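Local structure of laminin subunit ALPHA-1 (Mus musculus, 2JD4) at residues Q23-H31 and Y145-Y153; L32-K43 and T136-L146. The protein forms part of the basement-membrane protein laminin-111, its metal-binding LG4-5 domain pair probably helping to fasten laminin to cell surfaces. The protein carries 4 engineered substitutions. All blocks are in the same frame, centred on the assembly; numbering follows the deposited sequence.

Contacts 1 and 2 are neighbours along the same two parts of the chain: strand 31-35 pairs with strand 143-146 in contact 2, and contact 1 takes up the loops that meet at one end of that pair. Their centres lie about 18 Å apart, and they touch where the F24 ring packs on L32; Y145 and L146 belong to both. Contact 1 is largely buried and works through ring faces, glycine backbone and a water, whereas contact 2 is only partly buried. It begins as regular sheet with leucines on its inner face and ends at the surface, where charged side chains and a magnesium ion take over.

Contact 1: Q23-H31 and Y145-Y153; sequences QFGLSQNSH and YLGGLPSHY
The imidazole of H31 lies against the L149-P150 peptide, and P150 crosses it at about a right angle. P150 CD stands 4.2 Å from the centroid of the H31 ring, over its face, a CH-pi contact, while P150 CG comes within 3.5 Å of H31 NE2. The ring's tilt is fixed from its own segment: H31 ND1 donates to N29 O at 2.8 Å, nearly straight at 171° and in the ring plane. With chi1 at 72°, CG sits between the backbone N and carbonyl carbon, which folds the imidazole back toward N29 and over the proline. With the imidazole cut back to an alanine, N29 O would probably lose this donor and a gap would open beside P150. A second aromatic, F24, lays a face on G147, whose CA is 4.0 Å from the F24 ring centroid, and its CZ meets L146 CG.

Glycines suit both places: G147 has a positive phi (78°) and a side chain there would run into the F24 ring, while one on G148 would strike S30 O. Instead G148 CA approaches S30 O as a CA-H...O contact of 3.4 Å. The carbonyl oxygen of G148 is buried beside H31 CB with no polar partner.

Segment 23-31 keeps its shape through an ST turn, S27 OG accepting from N29 N at 3.0 Å. Water 1 accepts from L149 N at 2.8 Å and lies within hydrogen-bonding distance of Q28 O, joining the loops. S164 OG accepts from G25 N, and its single proton can go to S30 O or G147 O. The loop leading into strand 31-35 and the loop leaving strand 143-146 thus pack together at one end of neighbouring antiparallel strands of the laminin G beta sandwich.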
# COMPACT_ATOMS: atom_id res chain seq x y z
N GLN A 23 11.88 -3.14 2.80
CA GLN A 23 10.48 -2.72 2.76
C GLN A 23 9.82 -3.44 1.59
O GLN A 23 10.31 -3.39 0.47
CB GLN A 23 10.36 -1.21 2.53
CG GLN A 23 8.91 -0.70 2.45
CD GLN A 23 8.26 -0.56 3.82
OE1 GLN A 23 7.05 -0.38 3.92
NE2 GLN A 23 9.06 -0.64 4.88
N PHE A 24 8.70 -4.11 1.86
CA PHE A 24 7.97 -4.82 0.82
C PHE A 24 6.62 -4.13 0.58
O PHE A 24 6.32 -3.10 1.19
CB PHE A 24 7.76 -6.29 1.22
CG PHE A 24 9.04 -7.04 1.42
CD1 PHE A 24 9.67 -7.04 2.66
CD2 PHE A 24 9.63 -7.73 0.36
CE1 PHE A 24 10.88 -7.72 2.85
CE2 PHE A 24 10.84 -8.41 0.53
CZ PHE A 24 11.46 -8.41 1.78
N GLY A 25 5.81 -4.69 -0.31
CA GLY A 25 4.52 -4.09 -0.59
C GLY A 25 4.52 -2.88 -1.52
O GLY A 25 3.46 -2.28 -1.73
N LEU A 26 5.67 -2.50 -2.06
CA LEU A 26 5.72 -1.35 -2.97
C LEU A 26 4.93 -1.70 -4.24
O LEU A 26 4.31 -0.83 -4.86
CB LEU A 26 7.17 -0.99 -3.31
CG LEU A 26 7.96 -0.45 -2.11
CD1 LEU A 26 9.42 -0.41 -2.48
CD2 LEU A 26 7.45 0.94 -1.72
N SER A 27 4.98 -2.97 -4.63
CA SER A 27 4.21 -3.46 -5.77
C SER A 27 3.54 -4.72 -5.23
O SER A 27 3.91 -5.20 -4.16
CB SER A 27 5.11 -3.81 -6.96
OG SER A 27 5.65 -5.11 -6.83
N GLN A 28 2.56 -5.25 -5.95
CA GLN A 28 1.89 -6.46 -5.48
C GLN A 28 2.84 -7.66 -5.51
O GLN A 28 2.55 -8.71 -4.92
CB GLN A 28 0.65 -6.76 -6.34
CG GLN A 28 -0.46 -5.72 -6.19
CD GLN A 28 -1.74 -6.28 -5.58
OE1 GLN A 28 -2.42 -7.12 -6.17
NE2 GLN A 28 -2.07 -5.81 -4.37
N ASN A 29 3.98 -7.52 -6.19
CA ASN A 29 4.94 -8.62 -6.27
C ASN A 29 6.35 -8.33 -5.74
O ASN A 29 7.33 -8.93 -6.19
CB ASN A 29 5.03 -9.13 -7.71
CG ASN A 29 3.73 -9.77 -8.17
OD1 ASN A 29 3.36 -10.87 -7.75
ND2 ASN A 29 3.01 -9.06 -9.03
N SER A 30 6.45 -7.42 -4.78
CA SER A 30 7.75 -7.13 -4.18
C SER A 30 8.13 -8.38 -3.39
O SER A 30 7.31 -8.90 -2.63
CB SER A 30 7.65 -5.94 -3.23
OG SER A 30 7.15 -4.79 -3.88
N HIS A 31 9.36 -8.85 -3.54
CA HIS A 31 9.78 -10.04 -2.80
C HIS A 31 11.28 -10.31 -2.92
O HIS A 31 11.97 -9.70 -3.73
CB HIS A 31 9.04 -11.27 -3.33
CG HIS A 31 9.52 -11.71 -4.68
ND1 HIS A 31 9.22 -11.02 -5.84
CD2 HIS A 31 10.37 -12.70 -5.05
CE1 HIS A 31 9.87 -11.55 -6.85
NE2 HIS A 31 10.58 -12.57 -6.40
N TYR A 145 10.34 -17.75 -0.13
CA TYR A 145 9.91 -16.48 -0.69
C TYR A 145 9.54 -15.57 0.47
O TYR A 145 8.66 -15.90 1.27
CB TYR A 145 8.70 -16.67 -1.61
CG TYR A 145 9.00 -17.55 -2.80
CD1 TYR A 145 8.99 -18.94 -2.69
CD2 TYR A 145 9.31 -16.98 -4.04
CE1 TYR A 145 9.28 -19.75 -3.79
CE2 TYR A 145 9.61 -17.78 -5.14
CZ TYR A 145 9.59 -19.16 -5.00
OH TYR A 145 9.88 -19.95 -6.10
N LEU A 146 10.22 -14.42 0.56
CA LEU A 146 9.99 -13.46 1.64
C LEU A 146 9.30 -12.17 1.20
O LEU A 146 9.71 -11.52 0.22
CB LEU A 146 11.33 -13.12 2.32
CG LEU A 146 11.26 -12.21 3.55
CD1 LEU A 146 10.56 -12.96 4.71
CD2 LEU A 146 12.68 -11.79 3.98
N GLY A 147 8.25 -11.80 1.92
CA GLY A 147 7.52 -10.57 1.64
C GLY A 147 6.55 -10.56 0.48
O GLY A 147 5.79 -9.61 0.33
N GLY A 148 6.58 -11.60 -0.35
CA GLY A 148 5.69 -11.66 -1.50
C GLY A 148 6.12 -12.78 -2.44
O GLY A 148 6.98 -13.58 -2.09
N LEU A 149 5.52 -12.82 -3.63
CA LEU A 149 5.84 -13.85 -4.62
C LEU A 149 6.16 -13.23 -5.98
O LEU A 149 5.75 -12.10 -6.27
CB LEU A 149 4.66 -14.82 -4.78
CG LEU A 149 4.14 -15.54 -3.54
CD1 LEU A 149 2.78 -16.19 -3.85
CD2 LEU A 149 5.15 -16.59 -3.09
N PRO A 150 6.88 -13.97 -6.84
CA PRO A 150 7.23 -13.48 -8.18
C PRO A 150 5.95 -13.32 -8.99
O PRO A 150 4.96 -14.02 -8.74
CB PRO A 150 8.11 -14.60 -8.73
CG PRO A 150 8.65 -15.29 -7.50
CD PRO A 150 7.47 -15.29 -6.58
N SER A 151 5.96 -12.40 -9.95
CA SER A 151 4.80 -12.14 -10.79
C SER A 151 4.36 -13.37 -11.60
O SER A 151 3.17 -13.57 -11.85
CB SER A 151 5.11 -10.99 -11.74
OG SER A 151 3.98 -10.64 -12.51
N HIS A 152 5.31 -14.19 -12.01
CA HIS A 152 5.01 -15.37 -12.81
C HIS A 152 4.49 -16.57 -12.02
O HIS A 152 3.95 -17.51 -12.61
CB HIS A 152 6.26 -15.79 -13.60
CG HIS A 152 7.42 -16.16 -12.73
ND1 HIS A 152 7.41 -17.26 -11.90
CD2 HIS A 152 8.64 -15.58 -12.57
CE1 HIS A 152 8.57 -17.33 -11.26
NE2 HIS A 152 9.33 -16.33 -11.65
N TYR A 153 4.63 -16.54 -10.70
CA TYR A 153 4.20 -17.65 -9.85
C TYR A 153 2.69 -17.66 -9.56
O TYR A 153 2.08 -16.61 -9.36
CB TYR A 153 4.97 -17.60 -8.53
CG TYR A 153 4.96 -18.90 -7.75
CD1 TYR A 153 5.73 -19.99 -8.16
CD2 TYR A 153 4.18 -19.04 -6.61
CE1 TYR A 153 5.71 -21.18 -7.46
CE2 TYR A 153 4.15 -20.23 -5.89
CZ TYR A 153 4.93 -21.30 -6.32
OH TYR A 153 4.91 -22.48 -5.62
O HOH W 1 3.13 -11.38 -4.10

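Contact 2: L32-K43 and T136-L146; sequences LVLPLQQSDVRK and TTLDVERKLYL. Engineered in segment 32-43: Q37 (natural residue Asn). With MG (magnesium ion), chain C.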
# COMPACT_ATOMS: atom_id res chain seq x y z
N LEU A 32 11.75 -11.25 -2.11
CA LEU A 32 13.13 -11.72 -2.13
C LEU A 32 13.01 -13.25 -2.19
O LEU A 32 12.14 -13.83 -1.54
CB LEU A 32 13.89 -11.36 -0.85
CG LEU A 32 14.24 -9.91 -0.51
CD1 LEU A 32 15.01 -9.89 0.81
CD2 LEU A 32 15.07 -9.30 -1.62
N VAL A 33 13.86 -13.89 -2.98
CA VAL A 33 13.87 -15.35 -3.06
C VAL A 33 15.19 -15.72 -2.40
O VAL A 33 16.26 -15.42 -2.92
CB VAL A 33 13.84 -15.85 -4.52
CG1 VAL A 33 13.94 -17.37 -4.55
CG2 VAL A 33 12.54 -15.39 -5.19
N LEU A 34 15.10 -16.36 -1.24
CA LEU A 34 16.28 -16.74 -0.48
C LEU A 34 16.57 -18.24 -0.49
O LEU A 34 15.66 -19.07 -0.37
CB LEU A 34 16.11 -16.28 0.97
CG LEU A 34 15.77 -14.80 1.19
CD1 LEU A 34 15.64 -14.55 2.69
CD2 LEU A 34 16.86 -13.92 0.60
N PRO A 35 17.85 -18.61 -0.63
CA PRO A 35 18.25 -20.02 -0.66
C PRO A 35 18.18 -20.64 0.73
O PRO A 35 18.45 -19.97 1.72
CB PRO A 35 19.71 -19.97 -1.15
CG PRO A 35 19.93 -18.54 -1.61
CD PRO A 35 19.02 -17.73 -0.74
N LEU A 36 17.80 -21.92 0.80
CA LEU A 36 17.77 -22.65 2.07
C LEU A 36 18.78 -23.78 1.84
O LEU A 36 18.54 -24.68 1.04
CB LEU A 36 16.39 -23.27 2.34
CG LEU A 36 15.19 -22.35 2.61
CD1 LEU A 36 13.96 -23.21 2.86
CD2 LEU A 36 15.48 -21.45 3.79
N GLN A 37 19.91 -23.74 2.54
CA GLN A 37 20.92 -24.78 2.34
C GLN A 37 21.16 -25.75 3.49
O GLN A 37 21.24 -26.96 3.27
CB GLN A 37 22.26 -24.14 1.96
CG GLN A 37 22.20 -23.21 0.76
CD GLN A 37 22.16 -21.75 1.15
OE1 GLN A 37 21.26 -21.31 1.87
NE2 GLN A 37 23.14 -20.98 0.68
N GLN A 38 21.26 -25.24 4.71
CA GLN A 38 21.54 -26.13 5.84
C GLN A 38 20.30 -26.61 6.58
O GLN A 38 20.39 -27.51 7.42
CB GLN A 38 22.48 -25.44 6.83
CG GLN A 38 21.84 -24.34 7.65
CD GLN A 38 22.76 -23.83 8.74
OE1 GLN A 38 23.82 -23.27 8.47
NE2 GLN A 38 22.35 -24.03 9.99
N SER A 39 19.15 -26.04 6.26
CA SER A 39 17.92 -26.41 6.94
C SER A 39 17.30 -27.71 6.45
O SER A 39 17.23 -27.97 5.25
CB SER A 39 16.90 -25.28 6.81
OG SER A 39 17.36 -24.10 7.45
N ASP A 40 16.86 -28.54 7.39
CA ASP A 40 16.16 -29.78 7.07
C ASP A 40 14.80 -29.54 7.71
O ASP A 40 14.62 -29.75 8.90
CB ASP A 40 16.82 -31.00 7.73
CG ASP A 40 16.16 -32.31 7.30
OD1 ASP A 40 15.00 -32.27 6.84
OD2 ASP A 40 16.79 -33.37 7.44
N VAL A 41 13.84 -29.07 6.92
CA VAL A 41 12.52 -28.75 7.45
C VAL A 41 11.48 -29.87 7.41
O VAL A 41 10.33 -29.67 7.80
CB VAL A 41 11.93 -27.53 6.71
CG1 VAL A 41 12.92 -26.37 6.76
CG2 VAL A 41 11.61 -27.90 5.27
N ARG A 42 11.89 -31.05 6.95
CA ARG A 42 10.97 -32.19 6.86
C ARG A 42 10.19 -32.47 8.15
O ARG A 42 8.97 -32.65 8.13
CB ARG A 42 11.73 -33.44 6.44
CG ARG A 42 12.21 -33.42 4.99
CD ARG A 42 13.05 -34.64 4.67
NE ARG A 42 14.31 -34.64 5.41
CZ ARG A 42 15.21 -35.61 5.35
NH1 ARG A 42 14.99 -36.67 4.59
NH2 ARG A 42 16.34 -35.52 6.05
N LYS A 43 10.90 -32.49 9.27
CA LYS A 43 10.26 -32.76 10.56
C LYS A 43 10.20 -31.56 11.47
O LYS A 43 9.65 -31.63 12.57
CB LYS A 43 11.00 -33.90 11.27
CG LYS A 43 10.76 -35.29 10.68
CD LYS A 43 9.33 -35.75 10.95
CE LYS A 43 9.08 -37.15 10.40
NZ LYS A 43 9.98 -38.15 11.03
N THR A 136 3.96 -37.36 7.20
CA THR A 136 4.84 -37.00 8.30
C THR A 136 5.95 -36.02 7.95
O THR A 136 6.69 -35.58 8.83
CB THR A 136 5.52 -38.26 8.90
OG1 THR A 136 6.44 -38.81 7.96
CG2 THR A 136 4.47 -39.30 9.25
N THR A 137 6.09 -35.65 6.68
CA THR A 137 7.15 -34.73 6.30
C THR A 137 6.73 -33.54 5.45
O THR A 137 5.83 -33.64 4.61
CB THR A 137 8.28 -35.48 5.54
OG1 THR A 137 7.78 -35.99 4.30
CG2 THR A 137 8.82 -36.63 6.38
N LEU A 138 7.38 -32.40 5.70
CA LEU A 138 7.13 -31.18 4.93
C LEU A 138 8.21 -31.22 3.86
O LEU A 138 9.38 -30.94 4.13
CB LEU A 138 7.30 -29.93 5.80
CG LEU A 138 7.29 -28.58 5.06
CD1 LEU A 138 5.90 -28.33 4.44
CD2 LEU A 138 7.64 -27.45 6.03
N ASP A 139 7.81 -31.60 2.65
CA ASP A 139 8.72 -31.71 1.52
C ASP A 139 8.56 -30.52 0.58
O ASP A 139 7.58 -30.45 -0.17
CB ASP A 139 8.43 -33.01 0.77
CG ASP A 139 8.39 -34.21 1.69
OD1 ASP A 139 9.46 -34.65 2.14
OD2 ASP A 139 7.27 -34.71 1.97
N VAL A 140 9.53 -29.61 0.60
CA VAL A 140 9.46 -28.42 -0.24
C VAL A 140 10.80 -28.06 -0.88
O VAL A 140 11.85 -28.53 -0.44
CB VAL A 140 8.98 -27.20 0.57
CG1 VAL A 140 7.62 -27.49 1.19
CG2 VAL A 140 10.00 -26.86 1.65
N GLU A 141 10.75 -27.22 -1.92
CA GLU A 141 11.94 -26.77 -2.62
C GLU A 141 12.84 -25.98 -1.68
O GLU A 141 12.36 -25.32 -0.76
CB GLU A 141 11.56 -25.88 -3.81
CG GLU A 141 10.89 -26.60 -4.95
CD GLU A 141 11.84 -27.53 -5.67
OE1 GLU A 141 12.26 -28.55 -5.07
OE2 GLU A 141 12.17 -27.24 -6.84
N ARG A 142 14.15 -26.04 -1.93
CA ARG A 142 15.16 -25.36 -1.11
C ARG A 142 15.15 -23.84 -1.34
O ARG A 142 16.21 -23.25 -1.57
CB ARG A 142 16.55 -25.90 -1.45
CG ARG A 142 16.73 -27.42 -1.34
CD ARG A 142 17.35 -27.82 -0.01
NE ARG A 142 16.40 -27.69 1.09
CZ ARG A 142 16.76 -27.63 2.37
NH1 ARG A 142 18.04 -27.67 2.72
NH2 ARG A 142 15.82 -27.52 3.31
N LYS A 143 13.98 -23.22 -1.26
CA LYS A 143 13.87 -21.78 -1.47
C LYS A 143 12.73 -21.18 -0.66
O LYS A 143 11.65 -21.76 -0.58
CB LYS A 143 13.62 -21.47 -2.95
CG LYS A 143 14.71 -21.92 -3.90
CD LYS A 143 14.32 -21.70 -5.36
CE LYS A 143 15.41 -22.21 -6.30
NZ LYS A 143 15.04 -22.06 -7.74
N LEU A 144 12.97 -20.02 -0.06
CA LEU A 144 11.94 -19.37 0.72
C LEU A 144 11.62 -18.01 0.11
O LEU A 144 12.53 -17.23 -0.17
CB LEU A 144 12.38 -19.21 2.19
CG LEU A 144 11.42 -18.46 3.13
CD1 LEU A 144 11.45 -19.07 4.53
CD2 LEU A 144 11.80 -17.00 3.18
N TYR A 145 10.34 -17.75 -0.13
CA TYR A 145 9.91 -16.48 -0.69
C TYR A 145 9.54 -15.57 0.47
O TYR A 145 8.66 -15.90 1.27
CB TYR A 145 8.70 -16.67 -1.61
CG TYR A 145 9.00 -17.55 -2.80
CD1 TYR A 145 8.99 -18.94 -2.69
CD2 TYR A 145 9.31 -16.98 -4.04
CE1 TYR A 145 9.28 -19.75 -3.79
CE2 TYR A 145 9.61 -17.78 -5.14
CZ TYR A 145 9.59 -19.16 -5.00
OH TYR A 145 9.88 -19.95 -6.10
N LEU A 146 10.22 -14.42 0.56
CA LEU A 146 9.99 -13.46 1.64
C LEU A 146 9.30 -12.17 1.20
O LEU A 146 9.71 -11.52 0.22
CB LEU A 146 11.33 -13.12 2.32
CG LEU A 146 11.26 -12.21 3.55
CD1 LEU A 146 10.56 -12.96 4.71
CD2 LEU A 146 12.68 -11.79 3.98
MG MG C . 5.11 -34.43 2.65
O HOH W 2 4.94 -36.50 3.51
O HOH W 3 4.21 -35.02 0.57
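Strands 32-35 and 143-146 run antiparallel, their axes 4.7 Å apart at closest approach, with L32-L146 and L34-L144 as hydrogen-bonded pairs and V33-Y145 and P35-K143 as non-hydrogen-bonded ones. Leucines fill the buried face, where branched apolar side chains suit: L34 CD1 meets L146 CD2, L146 also reaches I169 and I172 of strand 167-174, and L36 CD2 packs on L144 CB. On the other face V33 CG2 lies beside Y145 CD2 at 3.8 Å, the tyrosine, only partly buried, carrying a polar hydroxyl.

Beyond the strands R142, bent at chi2 (-97°) and chi3 (74°), curls back so that L36 O lies over one face of its guanidinium, whose edge turns to S39 O with a weak bond from NH1. V41 CG2 packs on L138 CD2, and L138 N donates to R42 O at 2.9 Å. R42 holds D40 side-on, NE to OD1 and NH2 to OD2.

T137 O and D139 OD2, at 2.2 and 2.3 Å from the magnesium ion, share it with D70, L87 and two waters. T137 OG1 also donates to D139 OD2, steadying that carboxylate. A metal site at the rim of the beta sandwich recurs in many laminin G domains, commonly with calcium.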